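Local coordinates for protein putative N-acetylmuramoyl-L-alanine amidase,autolysin cwp6 (Peptoclostridium difficile, PDB 5J72) that probably cleaves the amide bond between N-acetylmuramic acid and L-alanine in peptidoglycan as a zinc-dependent autolysin, and carries CWB2 cell wall-anchoring modules, at residues E477-T489 against N498-A510. Sequence-based numbering, arbitrary orientation.
Sequences EKKYTLNTALATT and NVVMTRDTDKTMA. With ZN (zinc ion), chain I.
Arg-503 leaves its backbone with CG wedged between N and the carbonyl carbon (chi1 66°) and then runs extended as far as NE, which carries the guanidinium up to the first turn of helix 477-494. There NH2 gives a nearly straight bond (169°) to Lys-478 O at 3.0 Å, lying in the guanidinium plane and meeting a lone pair of the carbonyl. NH1 turns back to Thr-505 O at 3.1 Å, approaching from above that carbonyl's plane, so the group is held flat between helix and loop. A water bridges Lys-478 O, Arg-503 NH1 and Asp-506 OD1. The side chain of Lys-478 starts out likewise, CG between its N and carbonyl carbon (chi1 74°), and its extended chain crosses to Asp-506, where NZ lies 3.1 Å from OD2 on the syn lone pair and makes a weak bond to OD1. Gly-462 ties down both ends of this salt bridge, its O accepting from Lys-478 NZ and its N donating to Asp-506 OD1. In this amidase_3 domain, strand 498-501 is an outermost strand of the central sheet, and segment 477-489 of the helix runs roughly antiparallel to it, the two axes 9.8 Å apart at closest. The helix begins at Glu-477, whose OE1 binds the zinc ion at 2.2 Å together with His-460 and His-530; the residue that Arg-503 and Asp-506 hold, Lys-478, directly follows this zinc ligand in sequence. Further along, Leu-482 lays its two methyls over the backbone of Asp-504 and Thr-505. Met-501 tucks CE against Ala-485 CB at 3.8 Å while SD meets Leu-486 CD2. One turn further on from Ala-485, Thr-489 bonds through OG1 to Ala-485 O and presses CG2 onto Val-499 CG1 at 3.6 Å.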
loop_
_atom_site.group_PDB
_atom_site.type_symbol
_atom_site.label_atom_id
_atom_site.label_comp_id
_atom_site.label_asym_id
_atom_site.label_seq_id
_atom_site.Cartn_x
_atom_site.Cartn_y
_atom_site.Cartn_z
ATOM N N GLU A 477 23.049 -7.581 14.844
ATOM C CA GLU A 477 23.203 -6.131 14.740
ATOM C C GLU A 477 22.681 -5.578 13.368
ATOM O O GLU A 477 22.008 -4.525 13.346
ATOM C CB GLU A 477 24.685 -5.772 14.919
ATOM C CG GLU A 477 24.961 -4.260 14.840
ATOM C CD GLU A 477 26.444 -3.926 15.035
ATOM O OE1 GLU A 477 26.788 -2.739 14.998
ATOM O OE2 GLU A 477 27.267 -4.849 15.203
ATOM N N LYS A 478 23.006 -6.242 12.238
ATOM C CA LYS A 478 22.597 -5.731 10.915
ATOM C C LYS A 478 21.072 -5.583 10.771
ATOM O O LYS A 478 20.595 -4.718 10.014
ATOM C CB LYS A 478 23.161 -6.623 9.777
ATOM C CG LYS A 478 22.442 -7.988 9.619
ATOM C CD LYS A 478 22.820 -8.605 8.225
ATOM C CE LYS A 478 22.505 -10.086 8.114
ATOM N NZ LYS A 478 22.571 -10.502 6.660
ATOM N N LYS A 479 20.294 -6.371 11.483
ATOM C CA LYS A 479 18.852 -6.177 11.317
ATOM C C LYS A 479 18.310 -5.103 12.310
ATOM O O LYS A 479 17.350 -4.393 12.002
ATOM C CB LYS A 479 18.115 -7.443 11.637
ATOM C CG LYS A 479 18.564 -8.584 10.736
ATOM C CD LYS A 479 17.971 -9.864 11.200
ATOM C CE LYS A 479 18.255 -10.950 10.187
ATOM N NZ LYS A 479 17.712 -12.239 10.661
ATOM N N TYR A 480 18.917 -5.028 13.502
ATOM C CA TYR A 480 18.433 -4.042 14.450
ATOM C C TYR A 480 18.882 -2.690 13.943
ATOM O O TYR A 480 18.151 -1.703 14.155
ATOM C CB TYR A 480 19.057 -4.296 15.828
ATOM C CG TYR A 480 18.178 -5.171 16.672
ATOM C CD1 TYR A 480 17.410 -4.630 17.701
ATOM C CD2 TYR A 480 18.127 -6.547 16.465
ATOM C CE1 TYR A 480 16.618 -5.430 18.502
ATOM C CE2 TYR A 480 17.331 -7.363 17.268
ATOM C CZ TYR A 480 16.581 -6.799 18.289
ATOM O OH TYR A 480 15.802 -7.576 19.118
ATOM N N THR A 481 20.067 -2.622 13.272
ATOM C CA THR A 481 20.443 -1.266 12.831
ATOM C C THR A 481 19.522 -0.874 11.712
ATOM O O THR A 481 19.148 0.312 11.625
ATOM C CB THR A 481 21.923 -1.164 12.338
ATOM O OG1 THR A 481 22.113 -2.027 11.219
ATOM C CG2 THR A 481 22.914 -1.554 13.413
ATOM N N LEU A 482 19.183 -1.815 10.808
ATOM C CA LEU A 482 18.268 -1.416 9.721
ATOM C C LEU A 482 16.859 -0.966 10.256
ATOM O O LEU A 482 16.330 0.053 9.819
ATOM C CB LEU A 482 18.071 -2.566 8.682
ATOM C CG LEU A 482 17.083 -2.176 7.571
ATOM C CD1 LEU A 482 17.603 -0.992 6.784
ATOM C CD2 LEU A 482 16.885 -3.405 6.680
ATOM N N ASN A 483 16.262 -1.738 11.176
ATOM C CA ASN A 483 14.931 -1.358 11.717
ATOM C C ASN A 483 15.031 -0.001 12.493
ATOM O O ASN A 483 14.135 0.807 12.386
ATOM C CB ASN A 483 14.432 -2.429 12.633
ATOM C CG ASN A 483 14.128 -3.683 11.835
ATOM O OD1 ASN A 483 13.715 -3.558 10.662
ATOM N ND2 ASN A 483 14.429 -4.894 12.354
ATOM N N THR A 484 16.139 0.213 13.229
ATOM C CA THR A 484 16.293 1.479 13.953
ATOM C C THR A 484 16.410 2.630 12.935
ATOM O O THR A 484 15.726 3.653 13.048
ATOM C CB THR A 484 17.591 1.426 14.800
ATOM O OG1 THR A 484 17.471 0.372 15.721
ATOM C CG2 THR A 484 17.814 2.789 15.577
ATOM N N ALA A 485 17.261 2.433 11.895
ATOM C CA ALA A 485 17.524 3.460 10.913
ATOM C C ALA A 485 16.303 3.808 10.101
ATOM O O ALA A 485 16.138 4.997 9.726
ATOM C CB ALA A 485 18.700 3.055 9.960
ATOM N N LEU A 486 15.461 2.864 9.807
ATOM C CA LEU A 486 14.242 3.180 9.013
ATOM C C LEU A 486 13.375 4.139 9.876
ATOM O O LEU A 486 12.784 5.075 9.339
ATOM C CB LEU A 486 13.433 1.853 8.717
ATOM C CG LEU A 486 14.185 1.052 7.559
ATOM C CD1 LEU A 486 13.697 -0.455 7.557
ATOM C CD2 LEU A 486 13.933 1.711 6.158
ATOM N N ALA A 487 13.304 3.858 11.165
ATOM C CA ALA A 487 12.458 4.707 12.051
ATOM C C ALA A 487 13.060 6.116 12.177
ATOM O O ALA A 487 12.323 7.101 12.226
ATOM C CB ALA A 487 12.332 4.033 13.399
ATOM N N THR A 488 14.406 6.229 12.255
ATOM C CA THR A 488 15.029 7.546 12.279
ATOM C C THR A 488 14.728 8.302 10.999
ATOM O O THR A 488 14.444 9.512 10.994
ATOM C CB THR A 488 16.588 7.379 12.370
ATOM O OG1 THR A 488 16.869 6.657 13.557
ATOM C CG2 THR A 488 17.327 8.776 12.345
ATOM N N THR A 489 14.845 7.591 9.848
ATOM C CA THR A 489 14.580 8.249 8.576
ATOM C C THR A 489 13.123 8.746 8.528
ATOM O O THR A 489 12.841 9.871 8.080
ATOM C CB THR A 489 14.849 7.209 7.403
ATOM O OG1 THR A 489 16.247 6.906 7.457
ATOM C CG2 THR A 489 14.571 7.793 6.032
ATOM N N ASN A 498 15.560 16.197 4.484
ATOM C CA ASN A 498 15.862 15.245 3.434
ATOM C C ASN A 498 16.771 14.176 3.978
ATOM O O ASN A 498 17.751 14.522 4.626
ATOM C CB ASN A 498 16.585 15.932 2.296
ATOM C CG ASN A 498 15.768 17.075 1.769
ATOM O OD1 ASN A 498 16.317 18.158 1.526
ATOM N ND2 ASN A 498 14.446 16.920 1.648
ATOM N N VAL A 499 16.480 12.897 3.693
ATOM C CA VAL A 499 17.303 11.823 4.210
ATOM C C VAL A 499 17.722 10.923 3.144
ATOM O O VAL A 499 16.885 10.512 2.340
ATOM C CB VAL A 499 16.542 11.003 5.273
ATOM C CG1 VAL A 499 17.461 9.929 5.887
ATOM C CG2 VAL A 499 16.027 11.910 6.363
ATOM N N VAL A 500 19.013 10.608 3.085
ATOM C CA VAL A 500 19.471 9.595 2.138
ATOM C C VAL A 500 19.953 8.420 3.008
ATOM O O VAL A 500 20.796 8.640 3.889
ATOM C CB VAL A 500 20.665 10.067 1.245
ATOM C CG1 VAL A 500 21.160 8.909 0.403
ATOM C CG2 VAL A 500 20.260 11.250 0.325
ATOM N N MET A 501 19.478 7.201 2.784
ATOM C CA MET A 501 19.973 6.089 3.593
ATOM C C MET A 501 21.099 5.396 2.826
ATOM O O MET A 501 20.972 5.215 1.623
ATOM C CB MET A 501 18.854 5.048 3.826
ATOM C CG MET A 501 17.644 5.610 4.642
ATOM S SD MET A 501 16.514 4.333 5.146
ATOM C CE MET A 501 17.548 3.463 6.394
ATOM N N THR A 502 22.174 4.983 3.468
ATOM C CA THR A 502 23.226 4.294 2.704
ATOM C C THR A 502 22.660 2.964 2.154
ATOM O O THR A 502 23.015 2.559 1.062
ATOM C CB THR A 502 24.476 4.038 3.589
ATOM O OG1 THR A 502 24.062 3.351 4.759
ATOM C CG2 THR A 502 25.193 5.327 3.988
ATOM N N ARG A 503 21.787 2.308 2.910
ATOM C CA ARG A 503 21.087 1.115 2.458
ATOM C C ARG A 503 19.706 1.116 3.118
ATOM O O ARG A 503 19.564 1.604 4.270
ATOM C CB ARG A 503 21.852 -0.178 2.823
ATOM C CG ARG A 503 21.935 -0.447 4.343
ATOM C CD ARG A 503 22.623 -1.820 4.648
ATOM N NE ARG A 503 22.776 -2.047 6.104
ATOM C CZ ARG A 503 21.996 -2.870 6.786
ATOM N NH1 ARG A 503 21.011 -3.529 6.206
ATOM N NH2 ARG A 503 22.227 -3.054 8.093
ATOM N N ASP A 504 18.694 0.603 2.426
ATOM C CA ASP A 504 17.367 0.570 3.049
ATOM C C ASP A 504 16.893 -0.860 3.072
ATOM O O ASP A 504 15.728 -1.133 3.370
ATOM C CB ASP A 504 16.368 1.441 2.292
ATOM C CG ASP A 504 16.456 1.265 0.790
ATOM O OD1 ASP A 504 16.441 0.102 0.322
ATOM O OD2 ASP A 504 16.533 2.284 0.087
ATOM N N THR A 505 17.782 -1.778 2.770
ATOM C CA THR A 505 17.466 -3.180 2.825
ATOM C C THR A 505 18.698 -3.970 3.237
ATOM O O THR A 505 19.795 -3.410 3.370
ATOM C CB THR A 505 16.987 -3.656 1.417
ATOM O OG1 THR A 505 16.286 -4.889 1.593
ATOM C CG2 THR A 505 18.133 -3.825 0.482
ATOM N N ASP A 506 18.551 -5.276 3.423
ATOM C CA ASP A 506 19.693 -6.081 3.789
ATOM C C ASP A 506 20.585 -6.198 2.580
ATOM O O ASP A 506 20.154 -6.742 1.574
ATOM C CB ASP A 506 19.259 -7.463 4.276
ATOM C CG ASP A 506 20.410 -8.309 4.816
ATOM O OD1 ASP A 506 21.405 -7.738 5.283
ATOM O OD2 ASP A 506 20.302 -9.539 4.777
ATOM N N LYS A 507 21.790 -5.625 2.627
ATOM C CA LYS A 507 22.742 -5.787 1.541
ATOM C C LYS A 507 24.150 -5.535 2.027
ATOM O O LYS A 507 24.337 -4.866 3.022
ATOM C CB LYS A 507 22.460 -4.879 0.369
ATOM C CG LYS A 507 22.648 -3.440 0.638
ATOM C CD LYS A 507 22.874 -2.727 -0.686
ATOM C CE LYS A 507 23.630 -1.440 -0.465
ATOM N NZ LYS A 507 23.869 -0.709 -1.729
ATOM N N THR A 508 25.135 -6.108 1.335
ATOM C CA THR A 508 26.550 -5.923 1.676
ATOM C C THR A 508 26.986 -4.521 1.242
ATOM O O THR A 508 26.748 -4.122 0.103
ATOM C CB THR A 508 27.385 -7.051 0.965
ATOM O OG1 THR A 508 26.945 -8.301 1.526
ATOM C CG2 THR A 508 28.931 -6.901 1.250
ATOM N N MET A 509 27.621 -3.761 2.123
ATOM C CA MET A 509 28.031 -2.446 1.693
ATOM C C MET A 509 29.299 -2.040 2.486
ATOM O O MET A 509 29.250 -2.045 3.723
ATOM C CB MET A 509 26.924 -1.390 1.921
ATOM C CG MET A 509 27.289 -0.097 1.246
ATOM S SD MET A 509 25.823 1.002 1.395
ATOM C CE MET A 509 26.299 2.381 0.402
ATOM N N ALA A 510 30.382 -1.676 1.792
ATOM C CA ALA A 510 31.645 -1.363 2.479
ATOM C C ALA A 510 31.657 0.042 3.102
ATOM O O ALA A 510 30.957 0.944 2.640
ATOM C CB ALA A 510 32.801 -1.426 1.466
HETATM ZN ZN ZN I . 28.890 -2.259 14.502
HETATM O O HOH W 1 29.894 -4.191 15.378
HETATM O O HOH W 2 20.049 -5.826 7.356
HETATM O O HOH W 3 30.935 -1.697 14.117
HETATM O O HOH W 4 29.226 -1.776 16.579
#